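Sterol regulatory element-binding protein cleavage-activating protein (Schizosaccharomyces pombe, PDB 4YHC) acts as the escort required for processing of sre1 at low sterol and low oxygen, the part in this structure being its WD40 domain. Local coordinates at residues His256-Pro261 against Tyr302-Glu307; Ser285-Cys290 against Ile313-Trp318. The protein carries 9 engineered substitutions. One frame throughout, in Å; residues are numbered along the deposited sequence.

Interaction 1: His256-Pro261 against Tyr302-Glu307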
loop_
_atom_site.group_PDB
_atom_site.type_symbol
_atom_site.label_atom_id
_atom_site.label_comp_id
_atom_site.label_asym_id
_atom_site.label_seq_id
_atom_site.Cartn_x
_atom_site.Cartn_y
_atom_site.Cartn_z
ATOM N N HIS A 256 2.487 20.903 -7.344
ATOM C CA HIS A 256 1.311 21.523 -6.756
ATOM C C HIS A 256 1.343 21.336 -5.260
ATOM O O HIS A 256 1.933 20.358 -4.794
ATOM C CB HIS A 256 0.087 20.849 -7.278
ATOM C CG HIS A 256 -1.194 21.497 -6.900
ATOM N ND1 HIS A 256 -1.535 22.764 -7.317
ATOM C CD2 HIS A 256 -2.268 21.019 -6.229
ATOM C CE1 HIS A 256 -2.758 23.038 -6.923
ATOM N NE2 HIS A 256 -3.220 21.990 -6.252
ATOM N N SER A 257 0.662 22.241 -4.541
ATOM C CA SER A 257 0.402 22.112 -3.122
ATOM C C SER A 257 -1.057 22.027 -2.974
ATOM O O SER A 257 -1.792 22.885 -3.466
ATOM C CB SER A 257 0.951 23.295 -2.337
ATOM O OG SER A 257 2.350 23.242 -2.492
ATOM N N PHE A 258 -1.504 20.914 -2.423
ATOM C CA PHE A 258 -2.905 20.707 -2.147
ATOM C C PHE A 258 -3.140 21.315 -0.763
ATOM O O PHE A 258 -2.260 21.280 0.042
ATOM C CB PHE A 258 -3.263 19.191 -2.109
ATOM C CG PHE A 258 -3.154 18.493 -3.465
ATOM C CD1 PHE A 258 -1.942 18.093 -3.952
ATOM C CD2 PHE A 258 -4.266 18.253 -4.217
ATOM C CE1 PHE A 258 -1.832 17.421 -5.171
ATOM C CE2 PHE A 258 -4.175 17.562 -5.417
ATOM C CZ PHE A 258 -2.952 17.187 -5.905
ATOM N N THR A 259 -4.337 21.835 -0.499
ATOM C CA THR A 259 -4.657 22.401 0.819
ATOM C C THR A 259 -5.425 21.385 1.631
ATOM O O THR A 259 -6.438 20.888 1.162
ATOM C CB THR A 259 -5.526 23.684 0.672
ATOM O OG1 THR A 259 -4.827 24.603 -0.160
ATOM C CG2 THR A 259 -5.712 24.362 2.031
ATOM N N LEU A 260 -4.876 21.028 2.798
ATOM C CA LEU A 260 -5.453 20.022 3.690
ATOM C C LEU A 260 -5.422 20.501 5.125
ATOM O O LEU A 260 -4.629 21.358 5.492
ATOM C CB LEU A 260 -4.683 18.664 3.620
ATOM C CG LEU A 260 -4.889 17.973 2.260
ATOM C CD1 LEU A 260 -3.960 16.763 2.212
ATOM C CD2 LEU A 260 -6.333 17.540 1.977
ATOM N N PRO A 261 -6.213 19.883 5.959
ATOM C CA PRO A 261 -6.060 20.118 7.398
ATOM C C PRO A 261 -4.900 19.332 7.929
ATOM O O PRO A 261 -4.240 18.576 7.156
ATOM C CB PRO A 261 -7.388 19.636 7.969
ATOM C CG PRO A 261 -7.877 18.640 7.024
ATOM C CD PRO A 261 -7.386 19.022 5.647
ATOM N N TYR A 302 -10.228 12.481 0.753
ATOM C CA TYR A 302 -10.401 13.576 -0.159
ATOM C C TYR A 302 -10.215 13.022 -1.563
ATOM O O TYR A 302 -9.189 12.319 -1.838
ATOM C CB TYR A 302 -9.348 14.633 0.100
ATOM C CG TYR A 302 -9.620 15.583 1.224
ATOM C CD1 TYR A 302 -9.932 15.129 2.485
ATOM C CD2 TYR A 302 -9.502 16.953 1.028
ATOM C CE1 TYR A 302 -10.135 16.007 3.540
ATOM C CE2 TYR A 302 -9.730 17.857 2.071
ATOM C CZ TYR A 302 -10.040 17.364 3.317
ATOM O OH TYR A 302 -10.179 18.230 4.314
ATOM N N TYR A 303 -11.201 13.261 -2.386
ATOM C CA TYR A 303 -11.252 12.831 -3.778
ATOM C C TYR A 303 -11.289 14.058 -4.693
ATOM O O TYR A 303 -12.172 14.978 -4.535
ATOM C CB TYR A 303 -12.505 11.978 -4.001
ATOM C CG TYR A 303 -12.745 11.616 -5.443
ATOM C CD1 TYR A 303 -12.068 10.521 -6.044
ATOM C CD2 TYR A 303 -13.645 12.331 -6.219
ATOM C CE1 TYR A 303 -12.292 10.186 -7.385
ATOM C CE2 TYR A 303 -13.894 11.999 -7.538
ATOM C CZ TYR A 303 -13.220 10.906 -8.103
ATOM O OH TYR A 303 -13.442 10.612 -9.416
ATOM N N TYR A 304 -10.351 14.104 -5.632
ATOM C CA TYR A 304 -10.262 15.192 -6.597
ATOM C C TYR A 304 -10.495 14.679 -8.011
ATOM O O TYR A 304 -9.847 13.731 -8.445
ATOM C CB TYR A 304 -8.886 15.856 -6.543
ATOM C CG TYR A 304 -8.441 16.315 -5.176
ATOM C CD1 TYR A 304 -7.743 15.466 -4.334
ATOM C CD2 TYR A 304 -8.702 17.603 -4.736
ATOM C CE1 TYR A 304 -7.326 15.883 -3.087
ATOM C CE2 TYR A 304 -8.289 18.030 -3.490
ATOM C CZ TYR A 304 -7.602 17.165 -2.671
ATOM O OH TYR A 304 -7.186 17.580 -1.430
ATOM N N GLY A 305 -11.411 15.313 -8.732
ATOM C CA GLY A 305 -11.617 14.982 -10.129
ATOM C C GLY A 305 -13.055 14.929 -10.597
ATOM O O GLY A 305 -13.976 14.724 -9.810
ATOM N N ASN A 306 -13.238 15.112 -11.900
ATOM C CA ASN A 306 -14.542 14.971 -12.529
ATOM C C ASN A 306 -14.743 13.535 -12.993
ATOM O O ASN A 306 -15.816 13.171 -13.468
ATOM C CB ASN A 306 -14.676 15.932 -13.710
ATOM C CG ASN A 306 -14.258 17.345 -13.363
ATOM O OD1 ASN A 306 -13.633 17.584 -12.331
ATOM N ND2 ASN A 306 -14.607 18.294 -14.223
ATOM N N GLU A 307 -13.692 12.729 -12.849
ATOM C CA GLU A 307 -13.730 11.301 -13.166
ATOM C C GLU A 307 -13.436 10.987 -14.633
ATOM O O GLU A 307 -13.369 11.886 -15.473
ATOM C CB GLU A 307 -15.063 10.679 -12.739
ATOM C CG GLU A 307 -15.201 9.199 -13.065
ATOM C CD GLU A 307 -14.019 8.374 -12.588
ATOM O OE1 GLU A 307 -14.030 7.146 -12.802
ATOM O OE2 GLU A 307 -13.081 8.950 -12.000
HETATM O O HOH W 1 -7.626 20.183 -0.993
#
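Phe258, Leu260 and Pro261 meet the rings of Tyr302 and Tyr304 in a largely apolar, buried contact between two neighbouring propeller blades, strand 253-259 closing one blade and strand 299-304 belonging to the next. The backbones stay well apart, Phe258 CA lying 10.2 Å from Tyr304 CA, and the side chains span the gap. At one end the Phe258 and Tyr304 rings form an edge-to-face pair with planes inclined at 56°. The Phe258 edge is directed at a Tyr304 face, where its CD2 comes within 3.8 Å of Tyr304 CZ. Phe289 of the second blade meets both rings and extends this aromatic cluster.

Leu260 reaches its partner indirectly. Its CB does not aim at the opposite strand, but with CG anti to the carbonyl carbon (chi1 -69°) the branched end swings inward and lays CD2 over a face of Tyr302, 3.7 Å from the ring centroid. This CH-pi contact is displaced toward the rim, above CD2 and CE2 of the tyrosine. The same methyl also lies 3.5 Å from Tyr304 OH, so one methyl touches both tyrosines. Pro261 and the Tyr302 side chain come at each other from opposite directions, CD of the proline 3.2 Å from Tyr302 OH. With an alanine in place of Tyr302, Leu260 CD2 would probably lose the ring it rests on and Pro261 its neighbour, opening a gap between the blades.

One polar link runs through this greasy seam. Tyr304 OH donates to a water 2.7 Å away, which lies in the plane of the ring at its edge, and that water donates to Thr259 O at 2.6 Å. Blades of a WD40 beta-propeller are joined in this way, sheet face to sheet face through interlocking hydrophobic side chains.

Interaction 2: Ser285-Cys290 against Ile313-Trp318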
loop_
_atom_site.group_PDB
_atom_site.type_symbol
_atom_site.label_atom_id
_atom_site.label_comp_id
_atom_site.label_asym_id
_atom_site.label_seq_id
_atom_site.Cartn_x
_atom_site.Cartn_y
_atom_site.Cartn_z
ATOM N N SER A 285 -7.302 10.019 -14.114
ATOM C CA SER A 285 -8.635 10.562 -14.141
ATOM C C SER A 285 -9.008 11.220 -12.793
ATOM O O SER A 285 -9.940 12.020 -12.772
ATOM C CB SER A 285 -9.684 9.474 -14.393
ATOM O OG SER A 285 -9.519 8.876 -15.667
ATOM N N SER A 286 -8.307 10.869 -11.719
ATOM C CA SER A 286 -8.645 11.335 -10.320
ATOM C C SER A 286 -7.534 11.072 -9.358
ATOM O O SER A 286 -6.653 10.241 -9.665
ATOM C CB SER A 286 -9.923 10.756 -9.746
ATOM O OG SER A 286 -9.879 9.353 -9.525
ATOM N N ILE A 287 -7.517 11.818 -8.239
ATOM C CA ILE A 287 -6.528 11.589 -7.189
ATOM C C ILE A 287 -7.324 11.509 -5.907
ATOM O O ILE A 287 -8.222 12.360 -5.685
ATOM C CB ILE A 287 -5.562 12.768 -7.073
ATOM C CG1 ILE A 287 -5.014 13.157 -8.425
ATOM C CG2 ILE A 287 -4.433 12.464 -6.075
ATOM C CD1 ILE A 287 -4.137 14.407 -8.393
ATOM N N SER A 288 -6.947 10.595 -5.021
ATOM C CA SER A 288 -7.619 10.414 -3.713
ATOM C C SER A 288 -6.561 10.351 -2.663
ATOM O O SER A 288 -5.498 9.648 -2.836
ATOM C CB SER A 288 -8.377 9.125 -3.631
ATOM O OG SER A 288 -9.420 9.015 -4.556
ATOM N N PHE A 289 -6.834 11.050 -1.554
ATOM C CA PHE A 289 -5.959 11.031 -0.358
ATOM C C PHE A 289 -6.753 10.402 0.770
ATOM O O PHE A 289 -7.974 10.649 0.872
ATOM C CB PHE A 289 -5.551 12.425 0.143
ATOM C CG PHE A 289 -4.807 13.256 -0.815
ATOM C CD1 PHE A 289 -3.856 12.701 -1.679
ATOM C CD2 PHE A 289 -4.976 14.606 -0.850
ATOM C CE1 PHE A 289 -3.135 13.484 -2.575
ATOM C CE2 PHE A 289 -4.246 15.389 -1.736
ATOM C CZ PHE A 289 -3.350 14.806 -2.643
ATOM N N CYS A 290 -6.064 9.671 1.629
ATOM C CA CYS A 290 -6.597 9.135 2.860
ATOM C C CYS A 290 -5.668 9.548 3.953
ATOM O O CYS A 290 -4.469 9.424 3.835
ATOM C CB CYS A 290 -6.658 7.589 2.830
ATOM S SG CYS A 290 -7.296 6.863 4.361
ATOM N N ILE A 313 -6.210 14.614 -15.531
ATOM C CA ILE A 313 -5.256 15.481 -14.911
ATOM C C ILE A 313 -3.943 14.998 -15.323
ATOM O O ILE A 313 -3.690 13.751 -15.261
ATOM C CB ILE A 313 -5.422 15.241 -13.389
ATOM C CG1 ILE A 313 -6.826 15.625 -12.953
ATOM C CG2 ILE A 313 -4.378 15.902 -12.538
ATOM C CD1 ILE A 313 -7.248 14.936 -11.652
ATOM N N ILE A 314 -3.042 15.917 -15.661
ATOM C CA ILE A 314 -1.688 15.590 -15.903
ATOM C C ILE A 314 -0.933 15.742 -14.601
ATOM O O ILE A 314 -0.725 16.871 -14.175
ATOM C CB ILE A 314 -1.067 16.525 -16.976
ATOM C CG1 ILE A 314 -1.701 16.292 -18.328
ATOM C CG2 ILE A 314 0.442 16.376 -17.040
ATOM C CD1 ILE A 314 -1.469 17.449 -19.297
ATOM N N LEU A 315 -0.512 14.598 -13.990
ATOM C CA LEU A 315 0.234 14.567 -12.757
ATOM C C LEU A 315 1.677 14.836 -12.915
ATOM O O LEU A 315 2.289 15.326 -12.009
ATOM C CB LEU A 315 0.193 13.181 -12.080
ATOM C CG LEU A 315 -0.888 12.740 -11.129
ATOM C CD1 LEU A 315 -0.399 11.452 -10.414
ATOM C CD2 LEU A 315 -1.289 13.870 -10.192
ATOM N N ASN A 316 2.294 14.432 -14.008
ATOM C CA ASN A 316 3.690 14.693 -14.149
ATOM C C ASN A 316 4.070 14.568 -15.643
ATOM O O ASN A 316 3.259 14.102 -16.437
ATOM C CB ASN A 316 4.535 13.753 -13.276
ATOM C CG ASN A 316 5.946 14.232 -13.091
ATOM O OD1 ASN A 316 6.292 15.373 -13.477
ATOM N ND2 ASN A 316 6.795 13.375 -12.503
ATOM N N LYS A 317 5.241 15.066 -16.003
ATOM C CA LYS A 317 5.667 15.004 -17.408
ATOM C C LYS A 317 7.100 14.587 -17.409
ATOM O O LYS A 317 7.840 15.005 -16.539
ATOM C CB LYS A 317 5.505 16.354 -18.148
ATOM C CG LYS A 317 4.084 16.856 -18.227
ATOM C CD LYS A 317 3.806 17.810 -19.364
ATOM C CE LYS A 317 4.203 19.223 -19.031
ATOM N NZ LYS A 317 4.309 20.085 -20.269
ATOM N N TRP A 318 7.485 13.807 -18.421
ATOM C CA TRP A 318 8.830 13.389 -18.612
ATOM C C TRP A 318 9.792 14.595 -18.713
ATOM O O TRP A 318 10.873 14.614 -18.077
ATOM C CB TRP A 318 8.890 12.544 -19.901
ATOM C CG TRP A 318 10.132 11.742 -20.017
ATOM C CD1 TRP A 318 11.283 12.089 -20.691
ATOM C CD2 TRP A 318 10.392 10.470 -19.421
ATOM N NE1 TRP A 318 12.192 11.107 -20.574
ATOM C CE2 TRP A 318 11.704 10.110 -19.780
ATOM C CE3 TRP A 318 9.658 9.607 -18.587
ATOM C CZ2 TRP A 318 12.307 8.929 -19.327
ATOM C CZ3 TRP A 318 10.231 8.432 -18.172
ATOM C CH2 TRP A 318 11.547 8.096 -18.538
#
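Ile287 presses its CD1 methyl against CD2 of Leu315, 3.4 Å away and closer than carbon atoms usually approach. The first belongs to strand 281-292 of a WD40 propeller blade; the second belongs to strand 311-317, part of an excursion that leaves the blade after strand 299-304 and returns to it at strand 344-349. Within strand 311-317, Leu315 and Asn316 together face Phe282 across the antiparallel pairing, a classic beta bulge.

Farther along, the two strands diverge: the short segments run at 63° to each other and approach no nearer than 8.8 Å along their axes, so the corner is bridged from side chains rather than by backbone pairing. Ile287 reaches across it because CG1 stands anti to the carbonyl carbon (chi1 -49°) and CD1 continues outward in an extended chain, crossing the leucine obliquely. Ile313 works differently, using its terminal methyl on backbone. Its CD1 is 4.1 Å from Ser286 CA and equally far from Ser285 O, and it also approaches Ile287 CG1 at 4.3 Å. Val284, on the same blade strand, touches both Ile313 and Leu315 and adds to the apolar patch.

The CB atoms of Ser285 and Ser286 point away from strand 311-317, and both hydroxyls have partners elsewhere. Ser285 OG is bonded to Asn274 and Arg276, and Ser286 OG to Ser273, all on the adjoining strand 269-278. At the bulge the excursion is also tied to the preceding blade, Asn316 ND2 bonding to Ala233 O and to Asp248 OD1. The other end of that amide turns back on its own strand: Asn316 OD1 accepts a weak, bent hydrogen bond from Lys317 N, 2.8 Å long with an angle of 141° at the hydrogen.

The two interactions lie about 9 Å apart, centre to centre, and their segments alternate along the chain: 256-261, 285-290, 302-307, then 313-318. They meet where strands 281-292 and 299-304 run side by side in one sheet, with Tyr302 O 2.7 Å from Phe289 N and Tyr304 N 2.8 Å from Ile287 O, both probable backbone hydrogen bonds. Interaction 1 joins this pair to the preceding blade, whereas interaction 2 ties it to the strand that follows within the excursion. One blade thus serves two attachments, to its propeller neighbour and to its own inserted chain, within a region assigned by similarity to sre1 interaction.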